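Local coordinates for RegF protein (Neisseria gonorrhoeae, PDB 4HOJ) that is a glutathione transferase homolog of the stringent starvation protein A type that binds glutathione and calcium ions, at residues Y180-R183 / I184-R187; E147-S150 / M151-A155; I67-E70 / Y71-E74; P86-R89 / G90-R93. All blocks are in the same frame, centred on the assembly; numbering follows the deposited sequence. Where two conformers were deposited one is given.

All four contacts are local, between residues a few positions apart along a helix or at its start, but in different surroundings. Contact 2, the loop and first turn of helix 151-161, and contact 3, on helix 65-75, are buried; contacts 1 and 4 are only partly so. Contact 2 is the meeting point: its residues touch contact 1 on helix 175-185, contact 3 and contact 4 on helix 86-102. Its chemistry is capping, with a buried carboxylate that also meets Tyr180 of contact 1. Contact 1 pairs aromatic packing with a calcium ligand. Contacts 3 and 4 both reach the second subunit, and there their charges are complementary: glutamates on 67-74, arginines on 86-93.

Contact 1: Y180-R183 / I184-R187; sequences YAER and IFQR. With CA (calcium ion), chain E.
Tyr180 holds its ring anti to the backbone N (chi1 157°), while Ile184 sends CG1 the other way, anti to its own carbonyl carbon (chi1 -60°), and the two side chains meet one turn apart in helix 175-185 of the helical C-terminal domain of the glutathione transferase fold. The result is a CH-pi contact. Ile184 CG1 sits over one face of the tyrosine ring, displaced toward its rim and 3.7 Å from Tyr180 CZ. At the ring's far end the hydroxyl bonds to Asp153, tying this helix to helix 151-161.

The next pair is built differently. Phe185 N donates to Ala181 O at 3.0 Å, and the same oxygen lies under one face of the phenylalanine ring, 3.2 Å from Phe185 CG. The ring then runs back along the helix until Phe185 CZ is 3.7 Å from Ala181 CB. Trp161 and Phe190 pack against it from outside.

Glu182 bends at chi2 and brings its carboxylate to the edge of that ring, OE2 lying 3.8 Å from Phe185 CD2, with the two planes 79° apart. Its oxygens have separate jobs: OE1 makes a salt bridge with Arg202, and OE2 binds calcium, a site to which Leu178 also contributes. Toward Gln186 the regular ladder gives way: Gln186 N donates to Arg183 O, three residues back, at 3.3 Å, and only weakly to Glu182 O. At the metal, Glu182 OE2 stands 2.4 Å from the calcium ion, which also takes a water at 2.5 Å.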
loop_
_atom_site.group_PDB
_atom_site.type_symbol
_atom_site.label_atom_id
_atom_site.label_comp_id
_atom_site.label_asym_id
_atom_site.label_seq_id
_atom_site.Cartn_x
_atom_site.Cartn_y
_atom_site.Cartn_z
ATOM N N TYR A 180 -17.880 18.930 3.025
ATOM C CA TYR A 180 -17.359 17.724 3.666
ATOM C C TYR A 180 -16.104 17.988 4.510
ATOM O O TYR A 180 -16.029 17.524 5.666
ATOM C CB TYR A 180 -17.099 16.609 2.617
ATOM C CG TYR A 180 -16.086 15.556 3.028
ATOM C CD1 TYR A 180 -16.464 14.420 3.765
ATOM C CD2 TYR A 180 -14.743 15.695 2.681
ATOM C CE1 TYR A 180 -15.544 13.466 4.126
ATOM C CE2 TYR A 180 -13.830 14.754 3.044
ATOM C CZ TYR A 180 -14.224 13.646 3.768
ATOM O OH TYR A 180 -13.283 12.706 4.118
ATOM N N ALA A 181 -15.137 18.719 3.964
ATOM C CA ALA A 181 -13.917 18.957 4.711
ATOM C C ALA A 181 -14.274 19.680 6.012
ATOM O O ALA A 181 -13.719 19.334 7.038
ATOM C CB ALA A 181 -12.956 19.778 3.911
ATOM N N GLU A 182 -15.141 20.687 5.972
ATOM C CA GLU A 182 -15.557 21.364 7.216
ATOM C C GLU A 182 -16.175 20.423 8.267
ATOM O O GLU A 182 -15.927 20.580 9.483
ATOM C CB GLU A 182 -16.483 22.556 6.930
ATOM C CG GLU A 182 -15.805 23.658 6.114
ATOM C CD GLU A 182 -14.449 24.110 6.667
ATOM O OE1 GLU A 182 -14.309 24.356 7.897
ATOM O OE2 GLU A 182 -13.505 24.214 5.852
ATOM N N ARG A 183 -16.943 19.435 7.837
ATOM C CA ARG A 183 -17.458 18.450 8.783
ATOM C C ARG A 183 -16.335 17.653 9.437
ATOM O O ARG A 183 -16.396 17.445 10.644
ATOM C CB ARG A 183 -18.464 17.527 8.115
ATOM C CG ARG A 183 -19.854 18.159 8.066
ATOM C CD ARG A 183 -20.934 17.124 7.778
ATOM N NE ARG A 183 -20.502 16.218 6.715
ATOM C CZ ARG A 183 -20.666 16.467 5.424
ATOM N NH1 ARG A 183 -21.273 17.583 5.024
ATOM N NH2 ARG A 183 -20.249 15.602 4.530
ATOM N N ILE A 184 -15.329 17.220 8.664
ATOM C CA ILE A 184 -14.221 16.510 9.252
ATOM C C ILE A 184 -13.503 17.399 10.269
ATOM O O ILE A 184 -13.144 16.945 11.377
ATOM C CB ILE A 184 -13.229 16.097 8.163
ATOM C CG1 ILE A 184 -13.935 15.181 7.166
ATOM C CG2 ILE A 184 -11.997 15.387 8.795
ATOM C CD1 ILE A 184 -14.592 13.917 7.805
ATOM N N PHE A 185 -13.310 18.672 9.920
ATOM C CA PHE A 185 -12.477 19.535 10.759
ATOM C C PHE A 185 -13.201 19.930 12.049
ATOM O O PHE A 185 -12.519 20.358 13.003
ATOM C CB PHE A 185 -12.105 20.826 10.054
ATOM C CG PHE A 185 -11.400 20.644 8.720
ATOM C CD1 PHE A 185 -10.590 19.518 8.435
ATOM C CD2 PHE A 185 -11.531 21.657 7.763
ATOM C CE1 PHE A 185 -9.943 19.456 7.172
ATOM C CE2 PHE A 185 -10.906 21.564 6.538
ATOM C CZ PHE A 185 -10.108 20.440 6.254
ATOM N N GLN A 186 -14.524 19.743 12.095
ATOM C CA GLN A 186 -15.255 19.994 13.320
ATOM C C GLN A 186 -15.159 18.839 14.298
ATOM O O GLN A 186 -15.634 18.940 15.418
ATOM C CB GLN A 186 -16.705 20.314 12.984
ATOM C CG GLN A 186 -16.771 21.677 12.299
ATOM C CD GLN A 186 -18.105 22.013 11.645
ATOM O OE1 GLN A 186 -19.035 21.188 11.586
ATOM N NE2 GLN A 186 -18.204 23.249 11.138
ATOM N N ARG A 187 -14.579 17.710 13.892
ATOM C CA ARG A 187 -14.548 16.584 14.816
ATOM C C ARG A 187 -13.580 16.907 15.974
ATOM O O ARG A 187 -12.470 17.404 15.772
ATOM C CB ARG A 187 -14.084 15.303 14.130
ATOM C CG ARG A 187 -15.031 14.806 13.036
ATOM C CD ARG A 187 -14.550 13.498 12.393
ATOM N NE ARG A 187 -14.492 12.368 13.346
ATOM C CZ ARG A 187 -15.513 11.553 13.551
ATOM N NH1 ARG A 187 -16.658 11.756 12.930
ATOM N NH2 ARG A 187 -15.388 10.572 14.420
HETATM CA CA CA E . -13.464 23.601 3.546
HETATM O O HOH W 1 -11.318 24.645 2.961
#

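Contact 2: E147-S150 / M151-A155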
loop_
_atom_site.group_PDB
_atom_site.type_symbol
_atom_site.label_atom_id
_atom_site.label_comp_id
_atom_site.label_asym_id
_atom_site.label_seq_id
_atom_site.Cartn_x
_atom_site.Cartn_y
_atom_site.Cartn_z
ATOM N N GLU A 147 -22.109 6.647 4.792
ATOM C CA GLU A 147 -22.623 7.522 5.825
ATOM C C GLU A 147 -21.801 7.423 7.111
ATOM O O GLU A 147 -22.062 8.162 8.048
ATOM C CB GLU A 147 -24.113 7.269 6.050
ATOM C CG GLU A 147 -24.377 5.864 6.327
ATOM C CD GLU A 147 -25.900 5.497 6.438
ATOM O OE1 GLU A 147 -26.835 6.127 5.826
ATOM O OE2 GLU A 147 -26.155 4.545 7.196
ATOM N N ASP A 148 -20.774 6.568 7.135
ATOM C CA ASP A 148 -19.917 6.421 8.321
ATOM C C ASP A 148 -18.471 6.919 8.128
ATOM O O ASP A 148 -17.792 6.567 7.175
ATOM C CB ASP A 148 -19.880 4.977 8.801
ATOM C CG ASP A 148 -21.254 4.458 9.115
ATOM O OD1 ASP A 148 -21.871 4.999 10.033
ATOM O OD2 ASP A 148 -21.712 3.556 8.399
ATOM N N PHE A 149 -18.013 7.714 9.082
ATOM C CA PHE A 149 -16.621 8.180 9.141
ATOM C C PHE A 149 -15.689 7.000 9.166
ATOM O O PHE A 149 -15.936 6.028 9.868
ATOM C CB PHE A 149 -16.461 8.979 10.435
ATOM C CG PHE A 149 -15.050 9.463 10.685
ATOM C CD1 PHE A 149 -14.542 10.518 9.967
ATOM C CD2 PHE A 149 -14.235 8.848 11.650
ATOM C CE1 PHE A 149 -13.241 10.983 10.230
ATOM C CE2 PHE A 149 -12.946 9.305 11.921
ATOM C CZ PHE A 149 -12.439 10.362 11.196
ATOM N N SER A 150 -14.571 7.091 8.442
ATOM C CA SER A 150 -13.634 5.968 8.374
ATOM C C SER A 150 -12.209 6.408 8.245
ATOM O O SER A 150 -11.917 7.611 8.104
ATOM C CB SER A 150 -13.896 4.999 7.186
ATOM O OG SER A 150 -13.543 5.626 5.966
ATOM N N MET A 151 -11.326 5.412 8.257
ATOM C CA MET A 151 -9.882 5.665 8.094
ATOM C C MET A 151 -9.581 6.334 6.756
ATOM O O MET A 151 -8.577 7.010 6.580
ATOM C CB MET A 151 -9.176 4.312 8.111
ATOM C CG MET A 151 -7.710 4.539 8.106
ATOM S SD MET A 151 -7.279 5.135 9.732
ATOM C CE MET A 151 -7.224 3.570 10.602
ATOM N N ILE A 152 -10.464 6.143 5.791
ATOM C CA ILE A 152 -10.270 6.792 4.515
ATOM C C ILE A 152 -10.389 8.323 4.617
ATOM O O ILE A 152 -9.617 9.099 4.039
ATOM C CB ILE A 152 -11.146 6.149 3.385
ATOM C CG1 ILE A 152 -11.217 4.604 3.455
ATOM C CG2 ILE A 152 -10.616 6.617 2.033
ATOM C CD1 ILE A 152 -10.017 3.804 3.766
ATOM N N ASP A 153 -11.357 8.762 5.409
ATOM C CA ASP A 153 -11.462 10.183 5.755
ATOM C C ASP A 153 -10.235 10.693 6.518
ATOM O O ASP A 153 -9.697 11.770 6.257
ATOM C CB ASP A 153 -12.709 10.418 6.604
ATOM C CG ASP A 153 -13.977 9.917 5.905
ATOM O OD1 ASP A 153 -14.368 10.533 4.887
ATOM O OD2 ASP A 153 -14.566 8.944 6.370
ATOM N N VAL A 154 -9.749 9.872 7.417
ATOM C CA VAL A 154 -8.562 10.226 8.172
ATOM C C VAL A 154 -7.391 10.469 7.244
ATOM O O VAL A 154 -6.651 11.470 7.400
ATOM C CB VAL A 154 -8.187 9.118 9.162
ATOM C CG1 VAL A 154 -6.777 9.338 9.744
ATOM C CG2 VAL A 154 -9.233 9.036 10.273
ATOM N N ALA A 155 -7.191 9.573 6.271
ATOM C CA ALA A 155 -5.994 9.664 5.406
ATOM C C ALA A 155 -6.032 10.961 4.544
ATOM O O ALA A 155 -4.997 11.556 4.283
ATOM C CB ALA A 155 -5.928 8.414 4.549
HETATM O O HOH W 2 -15.785 6.955 5.142
#
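Phe149 lies obliquely across Asp153 and Val154, its ring only 13° from the plane of the aspartate carboxylate. Phe149 CE1 approaches Asp153 CB at 3.7 Å, and Phe149 CZ reaches Val154 CG2 at 3.6 Å. This last pair spans the start of helix 151-161 as a hydrophobic staple, just outside a capping box made by Ser150 and Asp153; the combination is a recurrent feature of this helix in the glutathione transferase fold.

In the box the two side chains serve each other's backbone. Ser150 OG, set between its backbone N and carbonyl carbon by a chi1 of 71°, accepts from Ile152 N at 3.1 Å. Asp153 returns the favour: OD2 accepts from Ser150 N at 2.8 Å through its anti lone pair. One water completes the link, donating to Asp153 OD2 (2.6 Å) and to Asp148 O while accepting from Ser150 OG. The other carboxylate oxygen, OD1, is taken up by Ile144 N and the Tyr180 hydroxyl, so both oxygens of this buried group are satisfied.

Around the cap, Ile152 packs on Val95, Leu96 and Met99 of helix 86-102, Val154 on helix 13-25, and Met151 bridges helices 13-25 and 65-75.

Contact 3: I67-E70 / Y71-E74; sequences IINE and YIDE
Helix 65-75, the last of the thioredoxin-like N-terminal domain, starts at Ser65 of the glutathione site and carries this contact along its next two turns. On the side turned to the sheet, Ile68 and Ile72 lie side by side and point the same way, with Ile68 CG2 and Ile72 CD1 3.7 Å apart. Ile72 runs out extended from CG1 (chi2 165°), which carries CD1 along its neighbour. Both pack on Leu55 of strand 54-57. The backbone beneath is regular: Ile72 N bonds to Ile68 O at 2.9 Å and Tyr71 N to Ile67 O at 3.0 Å.

Tyr71 presses CB to 3.4 Å from Ile68 O, which comes to the edge of its ring; the side chain also touches Leu60 and Leu62, and its hydroxyl bonds to Glu57. Asp73 pairs with Lys25 and accepts from Leu81 N.

Glu70 and Glu74 follow each other one turn apart. In the Glu70 conformer given, one of two, Glu70 OE1 and Glu74 OE2 are 4.5 Å from each other, and a water donates to both oxygens, at 2.5 Å to Glu74 OE2. Arg89 and Arg93 of the second subunit form salt bridges with Glu74. Two carboxylates so close would presumably be costly alone; the bridging water and the arginines across the interface probably offset it, while Glu70 appears less firmly fixed.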
loop_
_atom_site.group_PDB
_atom_site.type_symbol
_atom_site.label_atom_id
_atom_site.label_comp_id
_atom_site.label_asym_id
_atom_site.label_seq_id
_atom_site.Cartn_x
_atom_site.Cartn_y
_atom_site.Cartn_z
ATOM N N ILE A 67 0.003 2.424 7.158
ATOM C CA ILE A 67 0.265 1.104 7.780
ATOM C C ILE A 67 0.214 1.272 9.314
ATOM O O ILE A 67 -0.377 0.454 10.033
ATOM C CB ILE A 67 1.642 0.582 7.319
ATOM C CG1 ILE A 67 1.531 0.226 5.846
ATOM C CG2 ILE A 67 2.049 -0.627 8.122
ATOM C CD1 ILE A 67 2.773 -0.342 5.298
ATOM N N ILE A 68 0.803 2.352 9.855
ATOM C CA ILE A 68 0.698 2.656 11.259
ATOM C C ILE A 68 -0.782 2.742 11.630
ATOM O O ILE A 68 -1.219 2.190 12.638
ATOM C CB ILE A 68 1.379 4.023 11.506
ATOM C CG1 ILE A 68 2.904 3.843 11.399
ATOM C CG2 ILE A 68 0.976 4.562 12.913
ATOM C CD1 ILE A 68 3.683 5.244 11.364
ATOM N N ASN A 69 -1.563 3.398 10.773
ATOM C CA ASN A 69 -2.974 3.615 11.121
ATOM C C ASN A 69 -3.787 2.343 11.080
ATOM O O ASN A 69 -4.665 2.154 11.923
ATOM C CB ASN A 69 -3.567 4.672 10.228
ATOM C CG ASN A 69 -3.088 6.042 10.608
ATOM O OD1 ASN A 69 -2.427 6.224 11.628
ATOM N ND2 ASN A 69 -3.419 7.031 9.762
ATOM N N GLU A 70 -3.491 1.436 10.125
ATOM C CA GLU A 70 -4.089 0.082 10.147
ATOM C C GLU A 70 -3.807 -0.621 11.427
ATOM O O GLU A 70 -4.695 -1.239 12.016
ATOM C CB GLU A 70 -3.559 -0.797 9.017
ATOM C CG GLU A 70 -4.076 -0.402 7.658
ATOM C CD GLU A 70 -5.350 -1.097 7.241
ATOM O OE1 GLU A 70 -5.993 -1.778 8.080
ATOM O OE2 GLU A 70 -5.709 -0.950 6.047
ATOM N N TYR A 71 -2.547 -0.574 11.842
ATOM C CA TYR A 71 -2.167 -1.196 13.099
ATOM C C TYR A 71 -2.971 -0.609 14.247
ATOM O O TYR A 71 -3.566 -1.352 15.021
ATOM C CB TYR A 71 -0.643 -1.069 13.340
ATOM C CG TYR A 71 -0.259 -1.525 14.707
ATOM C CD1 TYR A 71 -0.212 -2.871 15.026
ATOM C CD2 TYR A 71 0.075 -0.604 15.683
ATOM C CE1 TYR A 71 0.156 -3.289 16.296
ATOM C CE2 TYR A 71 0.432 -1.006 16.969
ATOM C CZ TYR A 71 0.466 -2.337 17.269
ATOM O OH TYR A 71 0.851 -2.749 18.519
ATOM N N ILE A 72 -3.015 0.713 14.353
ATOM C CA ILE A 72 -3.715 1.320 15.467
ATOM C C ILE A 72 -5.195 0.868 15.475
ATOM O O ILE A 72 -5.766 0.583 16.531
ATOM C CB ILE A 72 -3.564 2.833 15.445
ATOM C CG1 ILE A 72 -2.120 3.209 15.709
ATOM C CG2 ILE A 72 -4.457 3.440 16.563
ATOM C CD1 ILE A 72 -1.836 4.665 15.344
ATOM N N ASP A 73 -5.794 0.817 14.283
ATOM C CA ASP A 73 -7.194 0.451 14.199
ATOM C C ASP A 73 -7.425 -0.972 14.691
ATOM O O ASP A 73 -8.477 -1.268 15.277
ATOM C CB ASP A 73 -7.690 0.585 12.754
ATOM C CG ASP A 73 -9.187 0.613 12.651
ATOM O OD1 ASP A 73 -9.846 1.227 13.540
ATOM O OD2 ASP A 73 -9.747 0.027 11.703
ATOM N N GLU A 74 -6.468 -1.868 14.432
ATOM C CA GLU A 74 -6.610 -3.249 14.841
ATOM C C GLU A 74 -6.234 -3.413 16.310
ATOM O O GLU A 74 -6.828 -4.247 17.025
ATOM C CB GLU A 74 -5.820 -4.206 13.914
ATOM C CG GLU A 74 -6.398 -4.248 12.490
ATOM C CD GLU A 74 -5.798 -5.336 11.618
ATOM O OE1 GLU A 74 -4.759 -5.913 12.029
ATOM O OE2 GLU A 74 -6.375 -5.594 10.525
HETATM O O HOH W 3 -7.687 -4.096 8.998
#

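Contact 4: P86-R89 / G90-R93; sequences PVMR and GRGR
Arg91 lays its guanidinium against Val87 and Met88 in the first turns of helix 86-102, the helix that opens the C-terminal part of the glutathione transferase fold and borders the second subunit. Val87 CG1 lies over one face of the group, 3.5 Å from Arg91 NH1. Met88 CE comes in at the edge and in plane, 3.3 Å from the same nitrogen. The arginine is extended from CG to NE (chi3 -180°), whereas the methionine curls at chi2 (57°) to bring its methyl group across.

Arg89 and Arg93 run side by side on another part of the helix. Arg89 NH2 and Arg93 NH2 stand 3.4 Å apart, with their guanidinium planes 89° from each other. This pairing makes sense in the dimer: both groups reach the carboxylate of Glu74 of the second subunit, so they gather round one anion. Arg91 likewise finds Asp59 of the second subunit.

Further out, Arg89 NH1 bonds to Pro83 O, and Asp85 accepts from Met88 N at the start of the helix. Gly90 and Gly92 continue the helical ladder, Gly92 N to Met88 O at 2.9 Å, and Gly92 O touches Ile152 of helix 151-161. Arg93 CG packs 3.3 Å from Arg89 O. At the far end of the Arg93 side chain a water donates to Pro86 O at 2.8 Å and accepts weakly from Arg93 NH1 at 3.1 Å.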
loop_
_atom_site.group_PDB
_atom_site.type_symbol
_atom_site.label_atom_id
_atom_site.label_comp_id
_atom_site.label_asym_id
_atom_site.label_seq_id
_atom_site.Cartn_x
_atom_site.Cartn_y
_atom_site.Cartn_z
ATOM N N PRO A 86 -16.193 -7.121 4.177
ATOM C CA PRO A 86 -14.991 -7.234 3.327
ATOM C C PRO A 86 -15.093 -6.460 2.020
ATOM O O PRO A 86 -14.075 -5.941 1.513
ATOM C CB PRO A 86 -14.885 -8.732 3.057
ATOM C CG PRO A 86 -15.581 -9.353 4.241
ATOM C CD PRO A 86 -16.680 -8.437 4.632
ATOM N N VAL A 87 -16.290 -6.295 1.486
ATOM C CA VAL A 87 -16.459 -5.544 0.239
ATOM C C VAL A 87 -16.129 -4.066 0.422
ATOM O O VAL A 87 -15.334 -3.486 -0.336
ATOM C CB VAL A 87 -17.898 -5.747 -0.341
ATOM C CG1 VAL A 87 -18.135 -4.800 -1.499
ATOM C CG2 VAL A 87 -18.092 -7.190 -0.762
ATOM N N MET A 88 -16.722 -3.437 1.431
ATOM C CA MET A 88 -16.425 -2.054 1.687
ATOM C C MET A 88 -14.981 -1.844 2.121
ATOM O O MET A 88 -14.379 -0.809 1.777
ATOM C CB MET A 88 -17.411 -1.425 2.677
ATOM C CG MET A 88 -17.381 0.143 2.644
ATOM S SD MET A 88 -17.703 0.960 1.028
ATOM C CE MET A 88 -18.821 -0.224 0.266
ATOM N N ARG A 89 -14.403 -2.822 2.821
ATOM C CA ARG A 89 -13.006 -2.696 3.228
ATOM C C ARG A 89 -12.126 -2.755 2.028
ATOM O O ARG A 89 -11.157 -2.012 1.956
ATOM C CB ARG A 89 -12.613 -3.801 4.199
ATOM C CG ARG A 89 -13.319 -3.598 5.554
ATOM C CD ARG A 89 -13.457 -4.897 6.344
ATOM N NE ARG A 89 -12.163 -5.401 6.753
ATOM C CZ ARG A 89 -11.427 -4.911 7.749
ATOM N NH1 ARG A 89 -11.914 -3.924 8.492
ATOM N NH2 ARG A 89 -10.213 -5.415 8.024
ATOM N N GLY A 90 -12.431 -3.622 1.069
ATOM C CA GLY A 90 -11.608 -3.689 -0.137
ATOM C C GLY A 90 -11.724 -2.453 -0.963
ATOM O O GLY A 90 -10.700 -1.906 -1.418
ATOM N N ARG A 91 -12.950 -1.961 -1.149
ATOM C CA ARG A 91 -13.134 -0.721 -1.875
ATOM C C ARG A 91 -12.346 0.396 -1.180
ATOM O O ARG A 91 -11.715 1.219 -1.850
ATOM C CB ARG A 91 -14.617 -0.306 -1.938
ATOM C CG ARG A 91 -15.388 -1.085 -2.932
ATOM C CD ARG A 91 -16.762 -0.426 -3.230
ATOM N NE ARG A 91 -17.502 -1.210 -4.209
ATOM C CZ ARG A 91 -18.647 -1.815 -3.942
ATOM N NH1 ARG A 91 -19.172 -1.686 -2.726
ATOM N NH2 ARG A 91 -19.271 -2.516 -4.881
ATOM N N GLY A 92 -12.408 0.480 0.155
ATOM C CA GLY A 92 -11.702 1.530 0.873
ATOM C C GLY A 92 -10.215 1.410 0.763
ATOM O O GLY A 92 -9.541 2.408 0.579
ATOM N N ARG A 93 -9.683 0.192 0.857
ATOM C CA ARG A 93 -8.231 0.041 0.692
ATOM C C ARG A 93 -7.810 0.477 -0.682
ATOM O O ARG A 93 -6.721 1.037 -0.860
ATOM C CB ARG A 93 -7.823 -1.402 0.926
ATOM C CG ARG A 93 -7.853 -1.727 2.358
ATOM C CD ARG A 93 -7.207 -3.085 2.431
ATOM N NE ARG A 93 -7.422 -3.699 3.703
ATOM C CZ ARG A 93 -8.227 -4.729 3.938
ATOM N NH1 ARG A 93 -8.947 -5.347 2.963
ATOM N NH2 ARG A 93 -8.309 -5.092 5.204
HETATM O O HOH W 4 -11.517 -6.914 2.239
#